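Local coordinates for DUF3863 domain-containing protein (Parabacteroides distasonis, PDB 3LM3) that is of unknown function but is probably a glycoside hydrolase or carbohydrate deacetylase, at residues Arg346-Ile359 with Arg368-Ser380. Residues are numbered along the deposited sequence; the frame is centred on the assembly and turned at random.
Sequences RGSGLGDSYNNLEI and RLALLRDWHTKNS
Glu358 and Arg373 form the hydrogen-bonded pair at the open end of an antiparallel beta hairpin, strands 357-363 and 367-374, in the middle of a four-stranded sheet. Glu358 N to Arg373 O and Arg373 N to Glu358 O both measure 2.9 Å. On the compact side the branched apolar chains of Leu357 and Ile359 suit their packing on helix 222-225, and Leu372 fills in beside them, its CD1 3.9 Å from Ile359 CB.

The other face is polar, with one bridging water. Glu358, extended with CG anti to its backbone N (chi1 180°), shares its carboxylate between two arginines, one oxygen to each. Glu358 OE1 takes Arg346 NE (2.8 Å) and NH2 from one face of the carboxylate plane, while OE2 accepts Arg373 NH2 from above that plane and a water that also binds Arg373 NE. This shared carboxylate probably offsets the closeness of the two guanidinium groups. Arg346 also lies flat on Trp375 in a cation-pi stack, planes 12° apart, and His376 CD2 lies over the rim of the opposite face. Replacing Arg346 with alanine would probably cost Trp375 this stack and leave Glu358 OE1 without its two-nitrogen grip.

The loose, solvent side is the turn end, at Asn355 and His376. There Asn356 ND2 gives a nearly straight bond to Asp374 OD1 (3.1 Å), from above the carboxylate plane, and Asn356 CB sits over the His376 ring, 3.3 Å from His376 ND1.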
ATOM      1  N   ARG A 346      -5.328  -5.026 -18.900  1.00  7.18           N
ATOM      2  CA  ARG A 346      -4.472  -4.873 -20.077  1.00  8.23           C
ATOM      3  C   ARG A 346      -3.655  -3.604 -19.945  1.00  7.50           C
ATOM      4  O   ARG A 346      -4.043  -2.660 -19.247  1.00  8.37           O
ATOM      5  CB  ARG A 346      -5.261  -4.868 -21.377  1.00  8.34           C
ATOM      6  CG  ARG A 346      -5.815  -6.201 -21.714  1.00 11.03           C
ATOM      7  CD  ARG A 346      -6.642  -6.157 -22.980  1.00 12.49           C
ATOM      8  NE  ARG A 346      -7.028  -7.509 -23.355  1.00 11.47           N
ATOM      9  CZ  ARG A 346      -7.532  -7.842 -24.545  1.00 14.64           C
ATOM     10  NH1 ARG A 346      -7.736  -6.922 -25.473  1.00 14.29           N
ATOM     11  NH2 ARG A 346      -7.833  -9.112 -24.783  1.00 16.57           N
ATOM     12  N   GLY A 347      -2.492  -3.551 -20.586  1.00  8.21           N
ATOM     13  CA  GLY A 347      -1.641  -2.373 -20.443  1.00  7.52           C
ATOM     14  C   GLY A 347      -2.331  -1.118 -20.941  1.00  6.88           C
ATOM     15  O   GLY A 347      -3.146  -1.172 -21.875  1.00  8.62           O
ATOM     16  N   SER A 348      -1.993   0.021 -20.348  1.00  6.42           N
ATOM     17  CA  SER A 348      -2.549   1.291 -20.781  1.00  7.59           C
ATOM     18  C   SER A 348      -2.065   1.705 -22.149  1.00  6.47           C
ATOM     19  O   SER A 348      -2.668   2.554 -22.802  1.00  8.23           O
ATOM     20  CB  SER A 348      -2.213   2.399 -19.797  1.00  8.02           C
ATOM     21  OG  SER A 348      -0.819   2.658 -19.748  1.00  8.31           O
ATOM     22  N   GLY A 349      -0.931   1.164 -22.582  1.00  5.96           N
ATOM     23  CA  GLY A 349      -0.293   1.695 -23.766  1.00  5.61           C
ATOM     24  C   GLY A 349       0.599   2.896 -23.538  1.00  6.56           C
ATOM     25  O   GLY A 349       1.043   3.537 -24.521  1.00  8.23           O
ATOM     26  N   LEU A 350       0.842   3.243 -22.282  1.00  6.71           N
ATOM     27  CA  LEU A 350       1.744   4.306 -21.921  1.00  6.23           C
ATOM     28  C   LEU A 350       2.926   3.739 -21.150  1.00  6.22           C
ATOM     29  O   LEU A 350       2.755   2.947 -20.230  1.00  6.92           O
ATOM     30  CB  LEU A 350       1.012   5.324 -21.056  1.00  7.00           C
ATOM     31  CG  LEU A 350      -0.305   5.874 -21.618  1.00  8.97           C
ATOM     32  CD1 LEU A 350      -1.010   6.691 -20.503  1.00 12.15           C
ATOM     33  CD2 LEU A 350      -0.044   6.707 -22.849  1.00 10.71           C
ATOM     34  N   GLY A 351       4.129   4.167 -21.539  1.00  6.32           N
ATOM     35  CA  GLY A 351       5.344   3.768 -20.816  1.00  7.10           C
ATOM     36  C   GLY A 351       5.505   2.266 -20.744  1.00  7.12           C
ATOM     37  O   GLY A 351       5.385   1.564 -21.754  1.00  6.83           O
ATOM     38  N   ASP A 352       5.802   1.754 -19.568  1.00  6.31           N
ATOM     39  CA  ASP A 352       5.989   0.323 -19.394  1.00  7.14           C
ATOM     40  C   ASP A 352       4.708  -0.452 -19.079  1.00  7.30           C
ATOM     41  O   ASP A 352       4.750  -1.626 -18.752  1.00  8.12           O
ATOM     42  CB  ASP A 352       7.090   0.043 -18.344  1.00  7.35           C
ATOM     43  CG  ASP A 352       6.781   0.622 -16.967  1.00  8.75           C
ATOM     44  OD1 ASP A 352       6.045   1.612 -16.887  1.00  7.99           O
ATOM     45  OD2 ASP A 352       7.340   0.096 -15.973  1.00  8.65           O
ATOM     46  N   SER A 353       3.541   0.189 -19.197  1.00  6.40           N
ATOM     47  CA  SER A 353       2.263  -0.529 -19.092  1.00  7.70           C
ATOM     48  C   SER A 353       1.918  -1.041 -20.507  1.00  6.24           C
ATOM     49  O   SER A 353       1.056  -0.504 -21.200  1.00  6.96           O
ATOM     50  CB  SER A 353       1.177   0.399 -18.532  1.00  8.51           C
ATOM     51  OG  SER A 353      -0.040  -0.294 -18.267  1.00  7.65           O
ATOM     52  N   TYR A 354       2.617  -2.095 -20.903  1.00  6.70           N
ATOM     53  CA  TYR A 354       2.652  -2.537 -22.302  1.00  5.29           C
ATOM     54  C   TYR A 354       1.300  -3.016 -22.779  1.00  6.65           C
ATOM     55  O   TYR A 354       0.636  -3.858 -22.155  1.00  6.89           O
ATOM     56  CB  TYR A 354       3.754  -3.590 -22.542  1.00  6.78           C
ATOM     57  CG  TYR A 354       5.119  -2.995 -22.272  1.00  7.72           C
ATOM     58  CD1 TYR A 354       5.634  -1.965 -23.047  1.00  7.36           C
ATOM     59  CD2 TYR A 354       5.909  -3.459 -21.217  1.00  7.83           C
ATOM     60  CE1 TYR A 354       6.861  -1.392 -22.783  1.00  7.21           C
ATOM     61  CE2 TYR A 354       7.130  -2.871 -20.941  1.00  8.68           C
ATOM     62  CZ  TYR A 354       7.620  -1.868 -21.741  1.00  7.49           C
ATOM     63  OH  TYR A 354       8.824  -1.247 -21.488  1.00  9.35           O
ATOM     64  N   ASN A 355       0.887  -2.496 -23.935  1.00  5.99           N
ATOM     65  CA  ASN A 355      -0.467  -2.715 -24.414  1.00  6.22           C
ATOM     66  C   ASN A 355      -0.783  -4.144 -24.825  1.00  6.09           C
ATOM     67  O   ASN A 355      -1.937  -4.517 -24.795  1.00  8.08           O
ATOM     68  CB  ASN A 355      -0.834  -1.729 -25.551  1.00  6.88           C
ATOM     69  CG  ASN A 355       0.050  -1.816 -26.785  1.00  6.43           C
ATOM     70  OD1 ASN A 355       0.923  -2.689 -26.920  1.00  6.72           O
ATOM     71  ND2 ASN A 355      -0.224  -0.917 -27.752  1.00  6.33           N
ATOM     72  N   ASN A 356       0.238  -4.909 -25.191  1.00  7.69           N
ATOM     73  CA  ASN A 356       0.049  -6.241 -25.699  1.00  6.82           C
ATOM     74  C   ASN A 356      -0.153  -7.268 -24.597  1.00  6.51           C
ATOM     75  O   ASN A 356      -0.431  -8.427 -24.904  1.00  7.06           O
ATOM     76  CB  ASN A 356       1.258  -6.666 -26.532  1.00  6.05           C
ATOM     77  CG  ASN A 356       2.501  -6.854 -25.693  1.00  9.93           C
ATOM     78  OD1 ASN A 356       3.005  -5.906 -25.108  1.00 12.09           O
ATOM     79  ND2 ASN A 356       3.022  -8.093 -25.660  1.00 13.00           N
ATOM     80  N   LEU A 357      -0.031  -6.835 -23.340  1.00  6.87           N
ATOM     81  CA  LEU A 357      -0.125  -7.758 -22.209  1.00  6.91           C
ATOM     82  C   LEU A 357      -1.475  -7.715 -21.518  1.00  7.23           C
ATOM     83  O   LEU A 357      -2.046  -6.639 -21.293  1.00  7.72           O
ATOM     84  CB  LEU A 357       0.999  -7.453 -21.210  1.00  7.00           C
ATOM     85  CG  LEU A 357       2.429  -7.634 -21.712  1.00  8.23           C
ATOM     86  CD1 LEU A 357       3.433  -7.178 -20.648  1.00  9.60           C
ATOM     87  CD2 LEU A 357       2.711  -9.090 -22.137  1.00 10.45           C
ATOM     88  N   GLU A 358      -1.984  -8.902 -21.163  1.00  7.13           N
ATOM     89  CA  GLU A 358      -3.150  -9.058 -20.327  1.00  7.15           C
ATOM     90  C   GLU A 358      -2.718  -9.859 -19.114  1.00  7.50           C
ATOM     91  O   GLU A 358      -2.168 -10.991 -19.249  1.00  7.95           O
ATOM     92  CB  GLU A 358      -4.271  -9.792 -21.041  1.00  7.03           C
ATOM     93  CG  GLU A 358      -5.495  -9.963 -20.172  1.00 10.08           C
ATOM     94  CD  GLU A 358      -6.655 -10.532 -20.958  1.00 17.98           C
ATOM     95  OE1 GLU A 358      -7.349  -9.766 -21.655  1.00 16.96           O
ATOM     96  OE2 GLU A 358      -6.843 -11.755 -20.906  1.00 14.84           O
ATOM     97  N   ILE A 359      -2.919  -9.286 -17.920  1.00  6.47           N
ATOM     98  CA  ILE A 359      -2.575  -9.967 -16.672  1.00  7.40           C
ATOM     99  C   ILE A 359      -3.837 -10.279 -15.899  1.00  7.18           C
ATOM    100  O   ILE A 359      -4.762  -9.456 -15.861  1.00  8.04           O
ATOM    101  CB  ILE A 359      -1.556  -9.162 -15.813  1.00  6.79           C
ATOM    102  CG1 ILE A 359      -1.037 -10.016 -14.648  1.00  8.26           C
ATOM    103  CG2 ILE A 359      -2.149  -7.824 -15.278  1.00  8.05           C
ATOM    104  CD1 ILE A 359       0.226  -9.414 -14.036  1.00 10.26           C
ATOM    105  N   ARG A 368      -1.736 -17.029  -3.985  1.00  7.25           N
ATOM    106  CA  ARG A 368      -1.986 -16.111  -5.090  1.00  6.93           C
ATOM    107  C   ARG A 368      -1.422 -16.700  -6.363  1.00  7.72           C
ATOM    108  O   ARG A 368      -0.469 -17.494  -6.341  1.00  7.45           O
ATOM    109  CB  ARG A 368      -1.420 -14.704  -4.813  1.00  6.90           C
ATOM    110  CG  ARG A 368       0.098 -14.617  -4.812  1.00  6.26           C
ATOM    111  CD  ARG A 368       0.638 -13.221  -4.637  1.00  6.61           C
ATOM    112  NE  ARG A 368       1.987 -13.127  -5.169  1.00  7.08           N
ATOM    113  CZ  ARG A 368       2.752 -12.054  -5.135  1.00  5.98           C
ATOM    114  NH1 ARG A 368       2.383 -10.967  -4.462  1.00  6.99           N
ATOM    115  NH2 ARG A 368       3.908 -12.057  -5.760  1.00  7.35           N
ATOM    116  N   LEU A 369      -1.997 -16.261  -7.469  1.00  7.19           N
ATOM    117  CA  LEU A 369      -1.676 -16.757  -8.796  1.00  6.84           C
ATOM    118  C   LEU A 369      -1.825 -15.622  -9.802  1.00  6.56           C
ATOM    119  O   LEU A 369      -2.850 -14.972  -9.826  1.00  7.18           O
ATOM    120  CB  LEU A 369      -2.627 -17.884  -9.190  1.00  8.38           C
ATOM    121  CG  LEU A 369      -2.601 -18.427 -10.621  1.00  6.92           C
ATOM    122  CD1 LEU A 369      -1.323 -19.248 -10.875  1.00  8.16           C
ATOM    123  CD2 LEU A 369      -3.838 -19.325 -10.889  1.00  8.66           C
ATOM    124  N   ALA A 370      -0.811 -15.456 -10.656  1.00  6.98           N
ATOM    125  CA  ALA A 370      -0.877 -14.510 -11.784  1.00  7.08           C
ATOM    126  C   ALA A 370      -0.630 -15.218 -13.108  1.00  7.15           C
ATOM    127  O   ALA A 370       0.334 -15.990 -13.242  1.00  6.66           O
ATOM    128  CB  ALA A 370       0.174 -13.422 -11.631  1.00  7.14           C
ATOM    129  N   LEU A 371      -1.474 -14.905 -14.085  1.00  7.47           N
ATOM    130  CA  LEU A 371      -1.361 -15.416 -15.439  1.00  8.68           C
ATOM    131  C   LEU A 371      -1.116 -14.213 -16.357  1.00  8.29           C
ATOM    132  O   LEU A 371      -1.761 -13.159 -16.192  1.00  9.06           O
ATOM    133  CB  LEU A 371      -2.661 -16.114 -15.846  1.00  9.84           C
ATOM    134  CG  LEU A 371      -3.116 -17.271 -14.964  1.00 10.71           C
ATOM    135  CD1 LEU A 371      -4.482 -17.797 -15.463  1.00 13.68           C
ATOM    136  CD2 LEU A 371      -2.078 -18.367 -14.937  1.00 15.58           C
ATOM    137  N   LEU A 372      -0.219 -14.371 -17.319  1.00  7.41           N
ATOM    138  CA  LEU A 372       0.144 -13.293 -18.244  1.00  7.54           C
ATOM    139  C   LEU A 372       0.039 -13.823 -19.659  1.00  8.45           C
ATOM    140  O   LEU A 372       0.500 -14.952 -19.954  1.00  8.69           O
ATOM    141  CB  LEU A 372       1.575 -12.847 -17.989  1.00  6.83           C
ATOM    142  CG  LEU A 372       2.007 -11.580 -18.732  1.00  7.82           C
ATOM    143  CD1 LEU A 372       1.281 -10.330 -18.224  1.00  9.90           C
ATOM    144  CD2 LEU A 372       3.500 -11.399 -18.627  1.00 10.45           C
ATOM    145  N   ARG A 373      -0.531 -13.006 -20.544  1.00  7.79           N
ATOM    146  CA  ARG A 373      -0.784 -13.414 -21.937  1.00  7.09           C
ATOM    147  C   ARG A 373      -0.454 -12.266 -22.886  1.00  7.48           C
ATOM    148  O   ARG A 373      -0.745 -11.118 -22.580  1.00  8.10           O
ATOM    149  CB  ARG A 373      -2.235 -13.831 -22.114  1.00  9.35           C
ATOM    150  CG  ARG A 373      -2.580 -14.346 -23.503  1.00 12.40           C
ATOM    151  CD  ARG A 373      -3.969 -14.998 -23.538  1.00 14.18           C
ATOM    152  NE  ARG A 373      -5.069 -14.072 -23.284  1.00 16.30           N
ATOM    153  CZ  ARG A 373      -5.794 -13.458 -24.226  1.00 15.87           C
ATOM    154  NH1 ARG A 373      -5.526 -13.660 -25.511  1.00 15.71           N
ATOM    155  NH2 ARG A 373      -6.785 -12.641 -23.882  1.00 15.80           N
ATOM    156  N   ASP A 374       0.210 -12.584 -23.994  1.00  9.25           N
ATOM    157  CA  ASP A 374       0.466 -11.658 -25.095  1.00  9.51           C
ATOM    158  C   ASP A 374      -0.747 -11.774 -25.990  1.00  9.40           C
ATOM    159  O   ASP A 374      -0.773 -12.642 -26.885  1.00 11.06           O
ATOM    160  CB  ASP A 374       1.778 -12.043 -25.822  1.00 10.05           C
ATOM    161  CG  ASP A 374       1.984 -11.295 -27.120  1.00 16.38           C
ATOM    162  OD1 ASP A 374       1.398 -10.217 -27.275  1.00 11.79           O
ATOM    163  OD2 ASP A 374       2.727 -11.818 -27.995  1.00 18.65           O
ATOM    164  N   TRP A 375      -1.738 -10.910 -25.793  1.00  8.13           N
ATOM    165  CA  TRP A 375      -3.001 -11.017 -26.509  1.00  8.06           C
ATOM    166  C   TRP A 375      -2.891 -10.489 -27.945  1.00  8.57           C
ATOM    167  O   TRP A 375      -3.807 -10.706 -28.728  1.00 10.47           O
ATOM    168  CB  TRP A 375      -4.170 -10.369 -25.749  1.00  9.41           C
ATOM    169  CG  TRP A 375      -4.067  -8.886 -25.614  1.00  7.35           C
ATOM    170  CD1 TRP A 375      -3.496  -8.198 -24.597  1.00  9.57           C
ATOM    171  CD2 TRP A 375      -4.603  -7.920 -26.511  1.00  7.79           C
ATOM    172  NE1 TRP A 375      -3.611  -6.861 -24.822  1.00  8.53           N
ATOM    173  CE2 TRP A 375      -4.268  -6.655 -26.000  1.00  6.28           C
ATOM    174  CE3 TRP A 375      -5.310  -8.000 -27.718  1.00  8.34           C
ATOM    175  CZ2 TRP A 375      -4.641  -5.462 -26.631  1.00  6.97           C
ATOM    176  CZ3 TRP A 375      -5.652  -6.807 -28.367  1.00 10.65           C
ATOM    177  CH2 TRP A 375      -5.322  -5.563 -27.816  1.00 10.24           C
ATOM    178  N   HIS A 376      -1.773  -9.838 -28.286  1.00  9.07           N
ATOM    179  CA  HIS A 376      -1.529  -9.407 -29.667  1.00  9.48           C
ATOM    180  C   HIS A 376      -1.161 -10.567 -30.569  1.00 11.93           C
ATOM    181  O   HIS A 376      -1.176 -10.414 -31.799  1.00 12.84           O
ATOM    182  CB  HIS A 376      -0.387  -8.397 -29.735  1.00  8.27           C
ATOM    183  CG  HIS A 376      -0.784  -7.015 -29.345  1.00  7.84           C
ATOM    184  ND1 HIS A 376       0.046  -5.927 -29.540  1.00  7.90           N
ATOM    185  CD2 HIS A 376      -1.927  -6.536 -28.791  1.00  8.65           C
ATOM    186  CE1 HIS A 376      -0.569  -4.842 -29.105  1.00  8.23           C
ATOM    187  NE2 HIS A 376      -1.760  -5.179 -28.629  1.00  7.45           N
ATOM    188  N   THR A 377      -0.789 -11.707 -29.985  1.00 12.43           N
ATOM    189  CA  THR A 377      -0.443 -12.890 -30.782  1.00 12.47           C
ATOM    190  C   THR A 377      -1.596 -13.886 -30.705  1.00 14.18           C
ATOM    191  O   THR A 377      -1.885 -14.438 -29.643  1.00 13.17           O
ATOM    192  CB  THR A 377       0.856 -13.532 -30.323  1.00 12.60           C
ATOM    193  OG1 THR A 377       1.923 -12.590 -30.428  1.00 17.69           O
ATOM    194  CG2 THR A 377       1.202 -14.755 -31.182  1.00 16.08           C
ATOM    195  N   LYS A 378      -2.219 -14.149 -31.864  1.00 17.36           N
ATOM    196  CA  LYS A 378      -3.391 -15.033 -31.941  1.00 19.82           C
ATOM    197  C   LYS A 378      -3.063 -16.397 -31.360  1.00 19.25           C
ATOM    198  O   LYS A 378      -2.008 -16.964 -31.651  1.00 18.13           O
ATOM    199  CB  LYS A 378      -3.860 -15.205 -33.400  1.00 20.21           C
ATOM    200  N   ASN A 379      -3.955 -16.868 -30.494  1.00 21.69           N
ATOM    201  CA  ASN A 379      -3.863 -18.174 -29.828  1.00 23.54           C
ATOM    202  C   ASN A 379      -2.660 -18.386 -28.894  1.00 23.38           C
ATOM    203  O   ASN A 379      -2.391 -19.516 -28.486  1.00 23.91           O
ATOM    204  CB  ASN A 379      -3.962 -19.306 -30.866  1.00 23.80           C
ATOM    205  CG  ASN A 379      -5.270 -19.262 -31.635  1.00 31.01           C
ATOM    206  OD1 ASN A 379      -6.324 -18.950 -31.072  1.00 36.23           O
ATOM    207  ND2 ASN A 379      -5.210 -19.566 -32.927  1.00 34.63           N
ATOM    208  N   SER A 380      -1.959 -17.315 -28.528  1.00 19.93           N
ATOM    209  CA  SER A 380      -0.859 -17.410 -27.564  1.00 20.92           C
ATOM    210  C   SER A 380      -1.500 -17.689 -26.202  1.00 19.12           C
ATOM    211  O   SER A 380      -2.441 -17.011 -25.814  1.00 17.60           O
ATOM    212  CB  SER A 380      -0.064 -16.097 -27.546  1.00 22.36           C
ATOM    213  OG  SER A 380       1.166 -16.214 -26.849  1.00 27.14           O
TER
HETATM  214  O   HOH W   1      -3.541 -13.338 -18.554  1.00 14.56           O
HETATM  215  O   HOH W   2      -5.436 -13.938 -20.381  1.00 17.67           O